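Kinesin-like protein (Caenorhabditis elegans, PDB 5X3E) probably works as a kinesin-6 motor that uses ATP to act on microtubules, and is captured here without nucleotide. Local coordinates at residues D34-V39 against Q365-L370; C330-A335 against H393-Y398; R371-S376 against E382-R387. All blocks are in the same frame, centred on the assembly; numbering follows the deposited sequence.

Contact 1. Residues D34-V39 against Q365-L370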
loop_
_atom_site.group_PDB
_atom_site.type_symbol
_atom_site.label_atom_id
_atom_site.label_comp_id
_atom_site.label_asym_id
_atom_site.label_seq_id
_atom_site.Cartn_x
_atom_site.Cartn_y
_atom_site.Cartn_z
ATOM N N ASP A 34 -5.179 17.759 1.293
ATOM C CA ASP A 34 -4.884 16.386 1.700
ATOM C C ASP A 34 -3.370 16.231 1.851
ATOM O O ASP A 34 -2.676 15.671 1.001
ATOM C CB ASP A 34 -5.475 15.387 0.702
ATOM C CG ASP A 34 -4.976 15.605 -0.716
ATOM O OD1 ASP A 34 -5.105 14.675 -1.541
ATOM O OD2 ASP A 34 -4.441 16.698 -0.998
ATOM N N SER A 35 -2.863 16.729 2.973
ATOM C CA SER A 35 -1.460 16.576 3.310
ATOM C C SER A 35 -1.216 15.168 3.848
ATOM O O SER A 35 -2.136 14.352 3.968
ATOM C CB SER A 35 -1.046 17.637 4.327
ATOM O OG SER A 35 -1.344 18.935 3.843
ATOM N N ILE A 36 0.039 14.864 4.175
ATOM C CA ILE A 36 0.327 13.570 4.772
ATOM C C ILE A 36 -0.244 13.541 6.185
ATOM O O ILE A 36 -0.161 14.525 6.934
ATOM C CB ILE A 36 1.838 13.276 4.773
ATOM C CG1 ILE A 36 2.111 11.945 5.481
ATOM C CG2 ILE A 36 2.616 14.406 5.427
ATOM C CD1 ILE A 36 3.561 11.539 5.494
ATOM N N GLU A 37 -0.861 12.420 6.544
ATOM C CA GLU A 37 -1.341 12.199 7.897
ATOM C C GLU A 37 -0.628 10.991 8.484
ATOM O O GLU A 37 -0.385 10.002 7.785
ATOM C CB GLU A 37 -2.858 11.983 7.934
ATOM C CG GLU A 37 -3.437 11.995 9.341
ATOM C CD GLU A 37 -4.884 11.537 9.404
ATOM O OE1 GLU A 37 -5.607 12.008 10.306
ATOM O OE2 GLU A 37 -5.306 10.729 8.548
ATOM N N VAL A 38 -0.281 11.084 9.762
ATOM C CA VAL A 38 0.325 9.983 10.495
ATOM C C VAL A 38 -0.599 9.628 11.648
ATOM O O VAL A 38 -0.950 10.496 12.458
ATOM C CB VAL A 38 1.729 10.336 11.011
ATOM C CG1 VAL A 38 2.323 9.159 11.756
ATOM C CG2 VAL A 38 2.623 10.737 9.855
ATOM N N VAL A 39 -0.997 8.359 11.719
ATOM C CA VAL A 39 -1.831 7.869 12.806
ATOM C C VAL A 39 -1.079 6.740 13.497
ATOM O O VAL A 39 -0.134 6.160 12.955
ATOM C CB VAL A 39 -3.220 7.389 12.336
ATOM C CG1 VAL A 39 -3.903 8.461 11.499
ATOM C CG2 VAL A 39 -3.109 6.074 11.577
ATOM N N GLN A 365 13.294 11.315 6.826
ATOM C CA GLN A 365 13.764 12.583 6.278
ATOM C C GLN A 365 12.852 13.077 5.161
ATOM O O GLN A 365 12.586 14.280 5.052
ATOM C CB GLN A 365 15.201 12.431 5.768
ATOM C CG GLN A 365 16.187 11.946 6.817
ATOM C CD GLN A 365 17.539 11.587 6.227
ATOM O OE1 GLN A 365 17.831 11.910 5.075
ATOM N NE2 GLN A 365 18.371 10.915 7.016
ATOM N N CYS A 366 12.357 12.162 4.326
ATOM C CA CYS A 366 11.569 12.575 3.171
ATOM C C CYS A 366 10.199 13.116 3.571
ATOM O O CYS A 366 9.753 14.127 3.017
ATOM C CB CYS A 366 11.445 11.422 2.180
ATOM S SG CYS A 366 12.965 11.174 1.226
ATOM N N ILE A 367 9.513 12.477 4.526
ATOM C CA ILE A 367 8.214 13.021 4.928
ATOM C C ILE A 367 8.383 14.318 5.708
ATOM O O ILE A 367 7.463 15.144 5.736
ATOM C CB ILE A 367 7.357 12.034 5.759
ATOM C CG1 ILE A 367 7.737 12.089 7.235
ATOM C CG2 ILE A 367 7.458 10.609 5.229
ATOM C CD1 ILE A 367 6.690 11.511 8.143
ATOM N N GLU A 368 9.544 14.526 6.338
ATOM C CA GLU A 368 9.796 15.797 7.004
ATOM C C GLU A 368 10.013 16.904 5.984
ATOM O O GLU A 368 9.523 18.026 6.164
ATOM C CB GLU A 368 10.989 15.679 7.951
ATOM C CG GLU A 368 10.675 14.877 9.207
ATOM C CD GLU A 368 11.819 14.854 10.198
ATOM O OE1 GLU A 368 12.028 15.870 10.895
ATOM O OE2 GLU A 368 12.503 13.813 10.291
ATOM N N VAL A 369 10.746 16.608 4.907
ATOM C CA VAL A 369 10.851 17.555 3.800
ATOM C C VAL A 369 9.486 17.768 3.159
ATOM O O VAL A 369 9.145 18.884 2.743
ATOM C CB VAL A 369 11.895 17.069 2.776
ATOM C CG1 VAL A 369 11.954 18.010 1.584
ATOM C CG2 VAL A 369 13.261 16.967 3.431
ATOM N N LEU A 370 8.684 16.702 3.064
ATOM C CA LEU A 370 7.348 16.824 2.487
ATOM C C LEU A 370 6.473 17.756 3.311
ATOM O O LEU A 370 5.739 18.584 2.758
ATOM C CB LEU A 370 6.688 15.449 2.371
ATOM C CG LEU A 370 5.223 15.463 1.922
ATOM C CD1 LEU A 370 5.083 16.055 0.528
ATOM C CD2 LEU A 370 4.632 14.064 1.969
#
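Ile36 meets Ile367 and Leu370 through branched aliphatic chains alone; no ring, amide or carboxylate takes part, so the interface has no flat face or edge and is built entirely from methyl and methine carbons. The side chain of Ile36, which lies just before strand 37-42, is drawn out to full length, CG1 lying anti to the backbone N (chi1 177°), and this carries its tip, CD1, into the helix surface. There CD1 rests 3.8 Å from CB of Ile367 and 4.0 Å from CG2 of the same residue, the two isoleucines crossing at about a right angle. The other branch of Ile36 serves a second partner, one helical turn on: CG2 lies 4.0 Å from CD2 of Leu370. A looser touch extends the patch into the strand, with CG2 of Val38 at 4.5 Å from CD1 of Ile367. Ile36 and Val38, two residues apart, thus present one hydrophobic surface to two helix positions spaced three apart, a small worked case of how a strand and the residue leading into it are matched to a helix. All four residues are buried, and the CA atoms of Ile36 and Ile367 come within 7.9 Å. The helix, 350-375, follows the switch II region in sequence, as does the relay helix of kinesin motors. It lies here against strand 37-42, an element of the central sheet paired in parallel with strands 404-411 and 86-87. Ile367 also reaches Met407 of strand 404-411 and Phe427, while Glu37 forms salt bridges with Arg99 and Arg406.

Contact 2. Residues C330-A335 against H393-Y398. With SO4 (sulfate ion), chain M.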
loop_
_atom_site.group_PDB
_atom_site.type_symbol
_atom_site.label_atom_id
_atom_site.label_comp_id
_atom_site.label_asym_id
_atom_site.label_seq_id
_atom_site.Cartn_x
_atom_site.Cartn_y
_atom_site.Cartn_z
ATOM N N CYS A 330 -1.870 2.275 -3.038
ATOM C CA CYS A 330 -0.661 1.522 -2.761
ATOM C C CYS A 330 -0.546 1.286 -1.260
ATOM O O CYS A 330 -0.513 2.241 -0.477
ATOM C CB CYS A 330 0.561 2.265 -3.299
ATOM S SG CYS A 330 2.093 1.429 -2.936
ATOM N N LEU A 331 -0.477 0.015 -0.869
ATOM C CA LEU A 331 -0.420 -0.404 0.527
ATOM C C LEU A 331 0.940 -1.042 0.779
ATOM O O LEU A 331 1.286 -2.040 0.138
ATOM C CB LEU A 331 -1.548 -1.391 0.840
ATOM C CG LEU A 331 -2.969 -0.870 0.617
ATOM C CD1 LEU A 331 -3.953 -2.019 0.656
ATOM C CD2 LEU A 331 -3.326 0.177 1.664
ATOM N N VAL A 332 1.701 -0.474 1.711
ATOM C CA VAL A 332 3.090 -0.858 1.938
ATOM C C VAL A 332 3.231 -1.341 3.370
ATOM O O VAL A 332 2.906 -0.609 4.315
ATOM C CB VAL A 332 4.052 0.308 1.667
ATOM C CG1 VAL A 332 5.495 -0.125 1.903
ATOM C CG2 VAL A 332 3.855 0.827 0.254
ATOM N N ASP A 333 3.722 -2.567 3.530
ATOM C CA ASP A 333 3.974 -3.157 4.840
ATOM C C ASP A 333 5.483 -3.109 5.060
ATOM O O ASP A 333 6.221 -3.978 4.590
ATOM C CB ASP A 333 3.425 -4.579 4.911
ATOM C CG ASP A 333 3.477 -5.155 6.311
ATOM O OD1 ASP A 333 3.740 -4.382 7.252
ATOM O OD2 ASP A 333 3.259 -6.376 6.473
ATOM N N LEU A 334 5.933 -2.076 5.768
ATOM C CA LEU A 334 7.350 -1.798 5.919
ATOM C C LEU A 334 8.048 -2.890 6.718
ATOM O O LEU A 334 7.429 -3.656 7.463
ATOM C CB LEU A 334 7.565 -0.452 6.608
ATOM C CG LEU A 334 7.096 0.768 5.819
ATOM C CD1 LEU A 334 7.220 2.023 6.659
ATOM C CD2 LEU A 334 7.877 0.908 4.516
ATOM N N ALA A 335 9.360 -2.976 6.520
ATOM C CA ALA A 335 10.179 -3.848 7.342
ATOM C C ALA A 335 10.176 -3.353 8.782
ATOM O O ALA A 335 9.960 -2.168 9.056
ATOM C CB ALA A 335 11.606 -3.902 6.802
ATOM N N HIS A 393 12.728 5.943 -3.450
ATOM C CA HIS A 393 12.712 6.281 -4.869
ATOM C C HIS A 393 11.409 5.837 -5.521
ATOM O O HIS A 393 10.835 6.557 -6.348
ATOM C CB HIS A 393 13.921 5.638 -5.550
ATOM C CG HIS A 393 14.153 6.086 -6.959
ATOM N ND1 HIS A 393 14.829 5.312 -7.875
ATOM C CD2 HIS A 393 13.820 7.229 -7.603
ATOM C CE1 HIS A 393 14.893 5.953 -9.029
ATOM N NE2 HIS A 393 14.288 7.119 -8.890
ATOM N N LEU A 394 10.917 4.654 -5.145
ATOM C CA LEU A 394 9.689 4.121 -5.726
ATOM C C LEU A 394 8.476 5.000 -5.433
ATOM O O LEU A 394 7.520 5.016 -6.218
ATOM C CB LEU A 394 9.458 2.705 -5.206
ATOM C CG LEU A 394 8.230 1.942 -5.692
ATOM C CD1 LEU A 394 8.239 1.813 -7.206
ATOM C CD2 LEU A 394 8.180 0.577 -5.030
ATOM N N PHE A 395 8.500 5.760 -4.338
ATOM C CA PHE A 395 7.394 6.644 -3.987
ATOM C C PHE A 395 7.774 8.115 -4.136
ATOM O O PHE A 395 7.299 8.971 -3.385
ATOM C CB PHE A 395 6.904 6.335 -2.573
ATOM C CG PHE A 395 6.529 4.896 -2.378
ATOM C CD1 PHE A 395 5.495 4.334 -3.118
ATOM C CD2 PHE A 395 7.222 4.098 -1.485
ATOM C CE1 PHE A 395 5.155 3.000 -2.965
ATOM C CE2 PHE A 395 6.885 2.763 -1.324
ATOM C CZ PHE A 395 5.853 2.214 -2.068
ATOM N N LYS A 396 8.629 8.410 -5.120
ATOM C CA LYS A 396 9.046 9.784 -5.374
ATOM C C LYS A 396 7.848 10.701 -5.603
ATOM O O LYS A 396 7.782 11.797 -5.035
ATOM C CB LYS A 396 10.001 9.819 -6.570
ATOM C CG LYS A 396 10.140 11.184 -7.217
ATOM C CD LYS A 396 10.892 11.095 -8.533
ATOM C CE LYS A 396 10.314 12.040 -9.574
ATOM N NZ LYS A 396 10.861 11.785 -10.935
ATOM N N ASN A 397 6.893 10.268 -6.428
ATOM C CA ASN A 397 5.748 11.112 -6.756
ATOM C C ASN A 397 4.984 11.520 -5.502
ATOM O O ASN A 397 4.670 12.700 -5.310
ATOM C CB ASN A 397 4.830 10.384 -7.739
ATOM C CG ASN A 397 5.555 9.966 -9.006
ATOM O OD1 ASN A 397 5.605 8.785 -9.347
ATOM N ND2 ASN A 397 6.128 10.937 -9.704
ATOM N N TYR A 398 4.675 10.549 -4.635
ATOM C CA TYR A 398 3.973 10.847 -3.391
ATOM C C TYR A 398 4.785 11.786 -2.504
ATOM O O TYR A 398 4.256 12.762 -1.960
ATOM C CB TYR A 398 3.660 9.546 -2.645
ATOM C CG TYR A 398 2.710 8.607 -3.353
ATOM C CD1 TYR A 398 3.191 7.529 -4.087
ATOM C CD2 TYR A 398 1.333 8.790 -3.287
ATOM C CE1 TYR A 398 2.329 6.661 -4.736
ATOM C CE2 TYR A 398 0.459 7.923 -3.931
ATOM C CZ TYR A 398 0.963 6.860 -4.652
ATOM O OH TYR A 398 0.104 5.998 -5.294
HETATM S S SO4 M . 14.445 8.806 -11.904
HETATM O O1 SO4 M . 13.944 7.524 -12.397
HETATM O O2 SO4 M . 13.454 9.450 -11.045
HETATM O O3 SO4 M . 15.681 8.574 -11.161
HETATM O O4 SO4 M . 14.730 9.689 -13.029
#
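Cys330 and Phe395 are brought together by their first torsions: SG of Cys330 stands anti to its own backbone N (chi1 178°), while CG of Phe395 lies beside the backbone N and anti to the carbonyl carbon (chi1 -55°), sending the ring towards the strand. SG arrives 3.4 Å from CE1 of Phe395 in a sulfur-aromatic contact. Its approach is oblique, SG lying 70° off the ring normal and 4.7 Å from the ring centroid. Two residues along, Val332 meets the end of the same ring, its CG2 being 3.4 Å from CZ of Phe395, again obliquely. The far rim of the phenyl ring is therefore shared between two strand residues that point towards the helices, and CG of Leu394 lies over one face, offset toward the rim. Tyr398 adds a peripheral touch, its OH 4.3 Å from CB of Cys330; that hydroxyl also makes a weak hydrogen bond with Gln328. Away from the strand, His393 NE2 makes weak hydrogen bonds to O2 and O3 of a sulfate, probably from the crystallisation liquor, and Lys396 NZ a weak, long one to O2 at 3.5 Å. Phe395 is the N-cap of helix 396-399, so the ring that meets the strand comes from the break after helix 390-394. Strand 325-333 runs within the motor's central sheet, parallel to strand 114-119 and antiparallel to 296-307. It ends near Asp333, where Asp333-Leu334-Ala335 begins what matches the DxxG switch II motif of kinesins, so the two short helices cover the sheet beside the approach to that switch.

Contact 3. Residues R371-S376 against E382-R387. With SO4 (sulfate ion), chain K; SO4 (sulfate ion), chain M.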
loop_
_atom_site.group_PDB
_atom_site.type_symbol
_atom_site.label_atom_id
_atom_site.label_comp_id
_atom_site.label_asym_id
_atom_site.label_seq_id
_atom_site.Cartn_x
_atom_site.Cartn_y
_atom_site.Cartn_z
ATOM N N ARG A 371 6.531 17.631 4.638
ATOM C CA ARG A 371 5.731 18.493 5.499
ATOM C C ARG A 371 6.119 19.955 5.340
ATOM O O ARG A 371 5.250 20.831 5.272
ATOM C CB ARG A 371 5.878 18.065 6.952
ATOM C CG ARG A 371 5.034 16.873 7.345
ATOM C CD ARG A 371 5.519 16.333 8.668
ATOM N NE ARG A 371 4.691 15.250 9.174
ATOM C CZ ARG A 371 5.120 14.339 10.038
ATOM N NH1 ARG A 371 6.371 14.382 10.478
ATOM N NH2 ARG A 371 4.303 13.387 10.458
ATOM N N ARG A 372 7.420 20.243 5.293
ATOM C CA ARG A 372 7.848 21.631 5.163
ATOM C C ARG A 372 7.426 22.205 3.819
ATOM O O ARG A 372 7.028 23.373 3.730
ATOM C CB ARG A 372 9.364 21.735 5.326
ATOM C CG ARG A 372 9.903 21.128 6.609
ATOM C CD ARG A 372 11.387 21.414 6.768
ATOM N NE ARG A 372 11.983 20.625 7.840
ATOM C CZ ARG A 372 12.774 19.576 7.633
ATOM N NH1 ARG A 372 13.069 19.204 6.394
ATOM N NH2 ARG A 372 13.276 18.905 8.662
ATOM N N ASN A 373 7.505 21.397 2.757
ATOM C CA ASN A 373 7.087 21.874 1.445
ATOM C C ASN A 373 5.595 22.179 1.406
ATOM O O ASN A 373 5.170 23.103 0.705
ATOM C CB ASN A 373 7.441 20.852 0.364
ATOM C CG ASN A 373 8.931 20.802 0.058
ATOM O OD1 ASN A 373 9.647 21.792 0.214
ATOM N ND2 ASN A 373 9.401 19.646 -0.390
ATOM N N GLN A 374 4.785 21.431 2.158
ATOM C CA GLN A 374 3.347 21.673 2.129
ATOM C C GLN A 374 2.963 22.994 2.785
ATOM O O GLN A 374 1.846 23.473 2.571
ATOM C CB GLN A 374 2.604 20.515 2.798
ATOM C CG GLN A 374 2.637 19.215 1.997
ATOM C CD GLN A 374 2.114 18.021 2.775
ATOM O OE1 GLN A 374 2.149 17.999 4.006
ATOM N NE2 GLN A 374 1.613 17.020 2.055
ATOM N N LYS A 375 3.858 23.590 3.568
ATOM C CA LYS A 375 3.607 24.886 4.183
ATOM C C LYS A 375 4.293 26.027 3.446
ATOM O O LYS A 375 4.000 27.192 3.728
ATOM C CB LYS A 375 4.068 24.880 5.647
ATOM C CG LYS A 375 3.542 23.718 6.471
ATOM C CD LYS A 375 4.264 23.631 7.807
ATOM C CE LYS A 375 3.839 22.398 8.589
ATOM N NZ LYS A 375 4.614 22.244 9.853
ATOM N N SER A 376 5.188 25.716 2.510
ATOM C CA SER A 376 6.018 26.707 1.847
ATOM C C SER A 376 5.347 27.213 0.571
ATOM O O SER A 376 4.256 26.778 0.192
ATOM C CB SER A 376 7.396 26.117 1.542
ATOM O OG SER A 376 8.216 27.058 0.874
ATOM N N GLU A 382 12.248 22.822 -0.839
ATOM C CA GLU A 382 13.485 22.056 -0.785
ATOM C C GLU A 382 13.345 20.662 -1.382
ATOM O O GLU A 382 12.264 20.067 -1.401
ATOM C CB GLU A 382 14.011 21.954 0.648
ATOM C CG GLU A 382 12.976 21.656 1.700
ATOM C CD GLU A 382 13.587 21.593 3.083
ATOM O OE1 GLU A 382 14.816 21.400 3.179
ATOM O OE2 GLU A 382 12.846 21.750 4.072
ATOM N N GLN A 383 14.475 20.155 -1.868
ATOM C CA GLN A 383 14.531 18.869 -2.544
ATOM C C GLN A 383 14.224 17.737 -1.572
ATOM O O GLN A 383 14.637 17.763 -0.410
ATOM C CB GLN A 383 15.919 18.677 -3.168
ATOM C CG GLN A 383 16.161 17.328 -3.828
ATOM C CD GLN A 383 15.378 17.155 -5.112
ATOM O OE1 GLN A 383 14.703 16.145 -5.309
ATOM N NE2 GLN A 383 15.468 18.141 -5.999
ATOM N N VAL A 384 13.488 16.742 -2.057
ATOM C CA VAL A 384 13.202 15.531 -1.294
ATOM C C VAL A 384 14.315 14.529 -1.589
ATOM O O VAL A 384 14.538 14.201 -2.766
ATOM C CB VAL A 384 11.830 14.950 -1.657
ATOM C CG1 VAL A 384 11.548 13.700 -0.847
ATOM C CG2 VAL A 384 10.746 15.984 -1.440
ATOM N N PRO A 385 15.038 14.040 -0.576
ATOM C CA PRO A 385 16.179 13.129 -0.805
ATOM C C PRO A 385 15.740 11.702 -1.124
ATOM O O PRO A 385 16.180 10.733 -0.502
ATOM C CB PRO A 385 16.938 13.223 0.526
ATOM C CG PRO A 385 15.872 13.503 1.536
ATOM C CD PRO A 385 14.879 14.392 0.847
ATOM N N TYR A 386 14.878 11.563 -2.134
ATOM C CA TYR A 386 14.257 10.272 -2.393
ATOM C C TYR A 386 15.205 9.257 -3.016
ATOM O O TYR A 386 14.888 8.062 -3.005
ATOM C CB TYR A 386 13.014 10.430 -3.279
ATOM C CG TYR A 386 13.248 11.107 -4.611
ATOM C CD1 TYR A 386 13.756 10.404 -5.697
ATOM C CD2 TYR A 386 12.935 12.447 -4.787
ATOM C CE1 TYR A 386 13.967 11.024 -6.916
ATOM C CE2 TYR A 386 13.140 13.072 -5.998
ATOM C CZ TYR A 386 13.655 12.357 -7.058
ATOM O OH TYR A 386 13.854 12.981 -8.266
ATOM N N ARG A 387 16.352 9.683 -3.545
ATOM C CA ARG A 387 17.255 8.728 -4.181
ATOM C C ARG A 387 18.125 7.970 -3.190
ATOM O O ARG A 387 18.810 7.027 -3.592
ATOM C CB ARG A 387 18.148 9.441 -5.196
ATOM C CG ARG A 387 17.380 10.027 -6.357
ATOM C CD ARG A 387 18.286 10.698 -7.370
ATOM N NE ARG A 387 17.494 11.295 -8.439
ATOM C CZ ARG A 387 17.034 10.618 -9.488
ATOM N NH1 ARG A 387 17.290 9.321 -9.606
ATOM N NH2 ARG A 387 16.312 11.235 -10.415
HETATM S S SO4 K . 19.217 13.048 -3.560
HETATM O O1 SO4 K . 17.806 12.700 -3.725
HETATM O O2 SO4 K . 19.576 13.017 -2.145
HETATM O O3 SO4 K . 20.039 12.081 -4.281
HETATM O O4 SO4 K . 19.457 14.388 -4.089
HETATM S S SO4 M . 14.445 8.806 -11.904
HETATM O O1 SO4 M . 13.944 7.524 -12.397
HETATM O O2 SO4 M . 13.454 9.450 -11.045
HETATM O O3 SO4 M . 15.681 8.574 -11.161
HETATM O O4 SO4 M . 14.730 9.689 -13.029
#
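Asn373 and Glu382 bring their CA atoms to 6.8 Å of each other, where the last turn of a helix is passed by a returning chain of no regular structure. Residues 382-384 run extended, and Pro385 then bends the backbone as the centre of an inverse gamma turn. The extended part leaves both backbone polar groups of Glu382 facing the helix, and Asn373 takes them together. With CG anti to the carbonyl carbon, its amide accepts from Glu382 N through OD1 at 3.0 Å and donates from ND2 to Glu382 O at 3.1 Å. The second bond is the straighter, 158° at the hydrogen against 139°, and lies in the carbonyl plane of Glu382; in the first, the donor is tilted a little from the plane of the Asn373 carbonyl. Two bonds of opposite sense fix the rotation of the amide. The ND2 end also lies 4.0 Å from CG2 of Val384. Further out, the extended chains of Arg372 and Glu382 cross obliquely in a weak, largely exposed salt bridge, NH1 of Arg372 3.5 Å from OE2 of Glu382. OE2 lies at the edge of the guanidinium, near its plane, although the guanidinium and carboxylate planes are 44° apart. The loop folds back along helix 350-375: Val384 packs on Cys366 and Val369 there and on Leu399 of helix 396-399. Tyr386 continues towards Thr392 and Lys396, in a sequence that resembles the segment leading into the microtubule-facing helix of other kinesins, so the return chain lies between the end of helix 350-375 and the two short helices.

How the contacts relate
Contacts 1 and 3 both use helix 350-375, their centres only 9 Å apart, whereas contact 2 joins the elements before and after it in the chain. Contact 2 lies about 12 Å from contact 1 between centres, and the two meet where Leu370 CD2 lies 4.2 Å from Tyr398 O. Contacts 2 and 3 are some 16 Å apart but share a sulfate that lies beside His393, Lys396 and Arg387, the first two bonding it weakly, and is also hydrogen-bonded to His248. Towards the probable nucleotide site, Asp333 from contact 2 touches Lys126 and Thr127 of the likely P-loop. The chain thus passes from that site through the helix to the peripheral loop.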